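Pyoverdine biosynthesis protein PvcB (Pseudomonas aeruginosa, PDB 3EAT) catalyses the 2-oxoglutarate-dependent oxidation of tyrosine isonitrile, a step in the biosynthesis of paerucumarin, and very likely uses iron(II) as its cofactor. Local coordinates at residues R13-R18 / L30-R35; S145-L150 / F192-F197. All coordinates share one frame; numbering follows the deposited sequence.

Interaction 1: R13-R18 / L30-R35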
loop_
_atom_site.group_PDB
_atom_site.type_symbol
_atom_site.label_atom_id
_atom_site.label_comp_id
_atom_site.label_asym_id
_atom_site.label_seq_id
_atom_site.Cartn_x
_atom_site.Cartn_y
_atom_site.Cartn_z
ATOM N N ARG A 13 8.839 1.705 -14.426
ATOM C CA ARG A 13 9.107 3.090 -14.804
ATOM C C ARG A 13 7.779 3.803 -14.878
ATOM O O ARG A 13 6.894 3.399 -15.659
ATOM C CB ARG A 13 9.806 3.187 -16.157
ATOM C CG ARG A 13 11.295 2.939 -16.126
ATOM C CD ARG A 13 11.818 2.688 -17.548
ATOM N NE ARG A 13 11.281 1.452 -18.149
ATOM C CZ ARG A 13 10.732 1.370 -19.365
ATOM N NH1 ARG A 13 10.662 2.452 -20.139
ATOM N NH2 ARG A 13 10.276 0.198 -19.816
ATOM N N LEU A 14 7.640 4.847 -14.060
ATOM C CA LEU A 14 6.444 5.674 -14.073
ATOM C C LEU A 14 6.681 6.990 -14.796
ATOM O O LEU A 14 7.784 7.530 -14.773
ATOM C CB LEU A 14 5.956 5.959 -12.650
ATOM C CG LEU A 14 5.609 4.765 -11.765
ATOM C CD1 LEU A 14 4.847 5.225 -10.569
ATOM C CD2 LEU A 14 4.789 3.752 -12.505
ATOM N N SER A 15 5.641 7.502 -15.440
ATOM C CA SER A 15 5.689 8.849 -16.008
ATOM C C SER A 15 4.295 9.368 -16.257
ATOM O O SER A 15 3.343 8.579 -16.294
ATOM C CB SER A 15 6.556 8.919 -17.278
ATOM O OG SER A 15 6.340 7.829 -18.127
ATOM N N PRO A 16 4.156 10.698 -16.414
ATOM C CA PRO A 16 2.828 11.254 -16.649
ATOM C C PRO A 16 2.176 10.693 -17.912
ATOM O O PRO A 16 2.844 10.455 -18.920
ATOM C CB PRO A 16 3.097 12.762 -16.793
ATOM C CG PRO A 16 4.395 12.990 -16.065
ATOM C CD PRO A 16 5.193 11.752 -16.383
ATOM N N LEU A 17 0.874 10.452 -17.831
ATOM C CA LEU A 17 0.107 10.079 -19.000
ATOM C C LEU A 17 0.074 11.224 -20.026
ATOM O O LEU A 17 -0.212 12.377 -19.689
ATOM C CB LEU A 17 -1.319 9.697 -18.604
ATOM C CG LEU A 17 -2.125 9.050 -19.725
ATOM C CD1 LEU A 17 -1.384 7.825 -20.225
ATOM C CD2 LEU A 17 -3.547 8.703 -19.269
ATOM N N ARG A 18 0.384 10.886 -21.269
ATOM C CA ARG A 18 0.323 11.830 -22.373
ATOM C C ARG A 18 -0.349 11.187 -23.559
ATOM O O ARG A 18 -0.090 10.025 -23.858
ATOM C CB ARG A 18 1.723 12.293 -22.758
ATOM C CG ARG A 18 2.302 13.230 -21.742
ATOM C CD ARG A 18 3.786 13.229 -21.789
ATOM N NE ARG A 18 4.298 14.192 -22.760
ATOM C CZ ARG A 18 4.703 13.898 -24.001
ATOM N NH1 ARG A 18 4.642 12.648 -24.466
ATOM N NH2 ARG A 18 5.181 14.869 -24.782
ATOM N N LEU A 30 1.430 6.620 -16.661
ATOM C CA LEU A 30 1.931 5.560 -17.515
ATOM C C LEU A 30 2.854 4.721 -16.669
ATOM O O LEU A 30 3.723 5.263 -15.976
ATOM C CB LEU A 30 2.676 6.135 -18.718
ATOM C CG LEU A 30 3.491 5.204 -19.627
ATOM C CD1 LEU A 30 2.631 4.119 -20.302
ATOM C CD2 LEU A 30 4.336 5.991 -20.687
ATOM N N LEU A 31 2.642 3.405 -16.703
ATOM C CA LEU A 31 3.523 2.439 -16.025
ATOM C C LEU A 31 4.134 1.529 -17.078
ATOM O O LEU A 31 3.433 1.050 -17.980
ATOM C CB LEU A 31 2.743 1.587 -15.009
ATOM C CG LEU A 31 2.106 2.273 -13.800
ATOM C CD1 LEU A 31 0.805 2.959 -14.203
ATOM C CD2 LEU A 31 1.884 1.222 -12.693
ATOM N N GLU A 32 5.438 1.308 -16.971
ATOM C CA GLU A 32 6.152 0.469 -17.911
ATOM C C GLU A 32 7.085 -0.487 -17.148
ATOM O O GLU A 32 7.553 -0.156 -16.047
ATOM C CB GLU A 32 6.939 1.331 -18.905
ATOM C CG GLU A 32 6.081 2.168 -19.866
ATOM C CD GLU A 32 6.938 3.124 -20.716
ATOM O OE1 GLU A 32 7.093 2.880 -21.936
ATOM O OE2 GLU A 32 7.477 4.107 -20.153
ATOM N N PRO A 33 7.343 -1.678 -17.721
ATOM C CA PRO A 33 8.121 -2.732 -17.056
ATOM C C PRO A 33 9.516 -2.308 -16.598
ATOM O O PRO A 33 10.208 -1.582 -17.307
ATOM C CB PRO A 33 8.218 -3.844 -18.118
ATOM C CG PRO A 33 7.742 -3.239 -19.400
ATOM C CD PRO A 33 6.857 -2.096 -19.051
ATOM N N GLY A 34 9.925 -2.760 -15.417
ATOM C CA GLY A 34 11.264 -2.468 -14.923
ATOM C C GLY A 34 12.232 -3.615 -15.135
ATOM O O GLY A 34 13.423 -3.507 -14.791
ATOM N N ARG A 35 11.729 -4.718 -15.696
ATOM C CA ARG A 35 12.559 -5.892 -15.978
ATOM C C ARG A 35 12.141 -6.486 -17.323
ATOM O O ARG A 35 10.951 -6.503 -17.642
ATOM C CB ARG A 35 12.386 -6.975 -14.905
ATOM C CG ARG A 35 12.913 -6.647 -13.511
ATOM C CD ARG A 35 12.884 -7.903 -12.626
ATOM N NE ARG A 35 11.514 -8.323 -12.315
ATOM C CZ ARG A 35 10.922 -8.126 -11.142
ATOM N NH1 ARG A 35 11.580 -7.523 -10.151
ATOM N NH2 ARG A 35 9.667 -8.521 -10.962
HETATM O O HOH W 1 7.060 5.368 -17.813
#

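Interaction 2: S145-L150 / F192-F197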
loop_
_atom_site.group_PDB
_atom_site.type_symbol
_atom_site.label_atom_id
_atom_site.label_comp_id
_atom_site.label_asym_id
_atom_site.label_seq_id
_atom_site.Cartn_x
_atom_site.Cartn_y
_atom_site.Cartn_z
ATOM N N SER A 145 -11.544 13.532 -16.449
ATOM C CA SER A 145 -11.443 13.682 -15.022
ATOM C C SER A 145 -12.400 14.778 -14.631
ATOM O O SER A 145 -12.214 15.932 -15.015
ATOM C CB SER A 145 -10.019 14.038 -14.625
ATOM O OG SER A 145 -10.012 14.645 -13.353
ATOM N N THR A 146 -13.435 14.415 -13.883
ATOM C CA THR A 146 -14.422 15.379 -13.455
ATOM C C THR A 146 -13.875 16.401 -12.440
ATOM O O THR A 146 -14.286 17.556 -12.473
ATOM C CB THR A 146 -15.732 14.702 -12.972
ATOM O OG1 THR A 146 -15.481 13.872 -11.831
ATOM C CG2 THR A 146 -16.333 13.842 -14.080
ATOM N N PRO A 147 -12.976 15.997 -11.513
ATOM C CA PRO A 147 -12.307 17.061 -10.729
ATOM C C PRO A 147 -11.530 18.086 -11.566
ATOM O O PRO A 147 -11.569 19.270 -11.260
ATOM C CB PRO A 147 -11.359 16.284 -9.818
ATOM C CG PRO A 147 -12.007 14.935 -9.679
ATOM C CD PRO A 147 -12.580 14.657 -11.042
ATOM N N ALA A 148 -10.839 17.646 -12.611
ATOM C CA ALA A 148 -10.135 18.576 -13.498
ATOM C C ALA A 148 -11.110 19.558 -14.161
ATOM O O ALA A 148 -10.874 20.775 -14.185
ATOM C CB ALA A 148 -9.337 17.825 -14.539
ATOM N N ALA A 149 -12.215 19.022 -14.674
ATOM C CA ALA A 149 -13.261 19.833 -15.288
ATOM C C ALA A 149 -13.800 20.865 -14.307
ATOM O O ALA A 149 -14.063 22.011 -14.696
ATOM C CB ALA A 149 -14.386 18.953 -15.815
ATOM N N LEU A 150 -13.950 20.466 -13.040
ATOM C CA LEU A 150 -14.424 21.369 -11.987
ATOM C C LEU A 150 -13.481 22.549 -11.712
ATOM O O LEU A 150 -13.938 23.606 -11.292
ATOM C CB LEU A 150 -14.725 20.604 -10.698
ATOM C CG LEU A 150 -16.124 19.985 -10.586
ATOM C CD1 LEU A 150 -16.190 18.880 -9.526
ATOM C CD2 LEU A 150 -17.184 21.040 -10.291
ATOM N N PHE A 192 -14.475 13.787 -2.021
ATOM C CA PHE A 192 -14.057 14.920 -2.840
ATOM C C PHE A 192 -15.102 15.239 -3.924
ATOM O O PHE A 192 -15.889 14.366 -4.290
ATOM C CB PHE A 192 -12.630 14.743 -3.387
ATOM C CG PHE A 192 -12.434 13.534 -4.250
ATOM C CD1 PHE A 192 -12.556 13.626 -5.632
ATOM C CD2 PHE A 192 -12.080 12.318 -3.693
ATOM C CE1 PHE A 192 -12.363 12.498 -6.451
ATOM C CE2 PHE A 192 -11.875 11.191 -4.506
ATOM C CZ PHE A 192 -12.018 11.285 -5.878
ATOM N N PRO A 193 -15.177 16.513 -4.368
ATOM C CA PRO A 193 -16.123 16.881 -5.431
ATOM C C PRO A 193 -15.865 16.186 -6.778
ATOM O O PRO A 193 -14.737 16.121 -7.254
ATOM C CB PRO A 193 -15.938 18.403 -5.549
ATOM C CG PRO A 193 -15.400 18.825 -4.187
ATOM C CD PRO A 193 -14.457 17.695 -3.848
ATOM N N ILE A 194 -16.928 15.653 -7.368
ATOM C CA ILE A 194 -16.865 15.029 -8.679
ATOM C C ILE A 194 -18.067 15.484 -9.509
ATOM O O ILE A 194 -18.966 16.162 -8.997
ATOM C CB ILE A 194 -16.852 13.480 -8.572
ATOM C CG1 ILE A 194 -18.125 12.966 -7.874
ATOM C CG2 ILE A 194 -15.574 12.985 -7.856
ATOM C CD1 ILE A 194 -18.376 11.458 -8.061
ATOM N N LEU A 195 -18.073 15.125 -10.791
ATOM C CA LEU A 195 -19.264 15.264 -11.616
ATOM C C LEU A 195 -19.880 13.899 -11.918
ATOM O O LEU A 195 -19.170 12.911 -12.183
ATOM C CB LEU A 195 -18.970 16.028 -12.920
ATOM C CG LEU A 195 -18.440 17.471 -12.805
ATOM C CD1 LEU A 195 -18.145 18.066 -14.164
ATOM C CD2 LEU A 195 -19.394 18.372 -12.032
ATOM N N ARG A 196 -21.205 13.845 -11.839
ATOM C CA ARG A 196 -21.959 12.760 -12.455
ATOM C C ARG A 196 -22.867 13.378 -13.509
ATOM O O ARG A 196 -23.731 14.196 -13.210
ATOM C CB ARG A 196 -22.746 11.935 -11.425
ATOM C CG ARG A 196 -21.895 11.249 -10.353
ATOM C CD ARG A 196 -21.097 10.055 -10.872
ATOM N NE ARG A 196 -19.834 10.450 -11.490
ATOM C CZ ARG A 196 -18.878 9.603 -11.891
ATOM N NH1 ARG A 196 -19.028 8.283 -11.749
ATOM N NH2 ARG A 196 -17.757 10.078 -12.430
ATOM N N PHE A 197 -22.640 12.989 -14.752
ATOM C CA PHE A 197 -23.289 13.596 -15.893
ATOM C C PHE A 197 -23.318 12.527 -16.959
ATOM O O PHE A 197 -22.298 11.913 -17.254
ATOM C CB PHE A 197 -22.470 14.815 -16.346
ATOM C CG PHE A 197 -22.887 15.414 -17.682
ATOM C CD1 PHE A 197 -24.216 15.762 -17.942
ATOM C CD2 PHE A 197 -21.924 15.686 -18.658
ATOM C CE1 PHE A 197 -24.580 16.334 -19.175
ATOM C CE2 PHE A 197 -22.274 16.269 -19.884
ATOM C CZ PHE A 197 -23.603 16.590 -20.143
#

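Interaction 1: R13-R18 / L30-R35
The antiparallel pairing of strands 12-16 and 29-33 joins Arg-13 to Glu-32 and Ser-15 to Leu-30 as hydrogen-bonded pairs, with Leu-14 and Leu-31 as the non-hydrogen-bonded pair between them. Arg-13 N donates to Glu-32 O at 2.8 Å and Leu-30 N to Ser-15 O at 2.8 Å. On the face carrying Arg-13, Ser-15, Leu-30 and Glu-32, the Arg-13 chain bends at chi3 (-65°), and NH2 reaches Pro-33 O at 3.1 Å, in the guanidinium plane; NE adds a weak bond to the same oxygen. Glu-32 CB sits over one face of the Arg-13 guanidinium, displaced toward its rim. Arg-13 NH1 and Glu-32 OE2, 3.6 Å apart, form a salt bridge by charge alone, as OE2 lies well out of the guanidinium plane; the guanidinium and carboxylate planes are 40° apart. Here the main sheet of the double-stranded beta-helix (jelly-roll) fold of the TfdA-family dioxygenases reaches its outermost strand within the chain, 12-16, while Leu-31 bonds onward through its backbone to Leu-59 and Arg-61. A water bridges Glu-32 OE2 (2.7 Å) and Ser-15 OG (2.6 Å) and bonds weakly to Arg-13 O. On the other face Leu-14 CD2 packs against Leu-31 CG, the side chains alongside and pointing the same way.

Interaction 2: S145-L150 / F192-F197
Thr-146, in the first turn of helix 146-152, meets Leu-195 of the short strand 193-195, and the segment axes cross at 101° with a closest approach of 6.9 Å. Leu-195 N donates to Thr-146 OG1 at 3.1 Å with an N-H...O angle of 174°. The threonine torsion explains this bond: chi1 of 62° sets OG1 between its own backbone N and carbonyl carbon, directed at the strand. The same hydroxyl is hydrogen-bonded to Thr-258 O, so two backbone groups grip it. Packing is tight here, for the Thr-146 and Leu-195 side chains slide past each other in opposite directions with CB to CB at 3.5 Å, and Thr-146 CG2 lies 3.5 Å from Leu-195 O. Arg-196 NE donates to Leu-195 O at 2.6 Å, the oxygen lying in the guanidinium plane while the donor is tilted from the carbonyl plane. One turn further along the helix, Leu-150 crosses Leu-195 at an angle, CD2 to CD2 3.9 Å.

The solvent side is where Leu-150 CD1 stands 4.0 Å from the exposed Pro-193, at its CB. Looser too, but buried, is the approach of Pro-147 CG to the edge of the Phe-192 ring near its plane, 4.1 Å from CE1. The helix start is capped by Ser-145 OG, which accepts from Ala-148 N. Arg-196 is also bonded to Asn-256 O and Leu-259 O and makes a cation-pi contact with Trp-113. Around this crossing, helix 155-163 brings Trp-161 onto both Leu-150 and Leu-195, helix 224-235 touches Ala-149, and strand 259-263 lays Leu-260 against Thr-146 and Arg-196.

Overall arrangement
Interaction 1 closes before interaction 2 opens along the chain; their centres lie 25 Å apart, and their nearest atoms are about 10 Å apart without touching. The two contacts use different sheets. Residues 13-18 and 30-35 pair at one border of the seven-stranded mixed sheet, whereas 192-197 belongs to a two-stranded antiparallel sheet with 184-186 and is crossed by helix 146-152. Neither contact supplies an annotated iron ligand; the side chain of Leu-17 is about 12 Å from that of His-261, and that of Arg-196 about 8 Å from those of His-261 and Asp-114. Partly buried, interaction 1 is centred 19 Å from the chain centre; interaction 2, buried, is centred 13 Å from it and packs closer to the probable iron ligands.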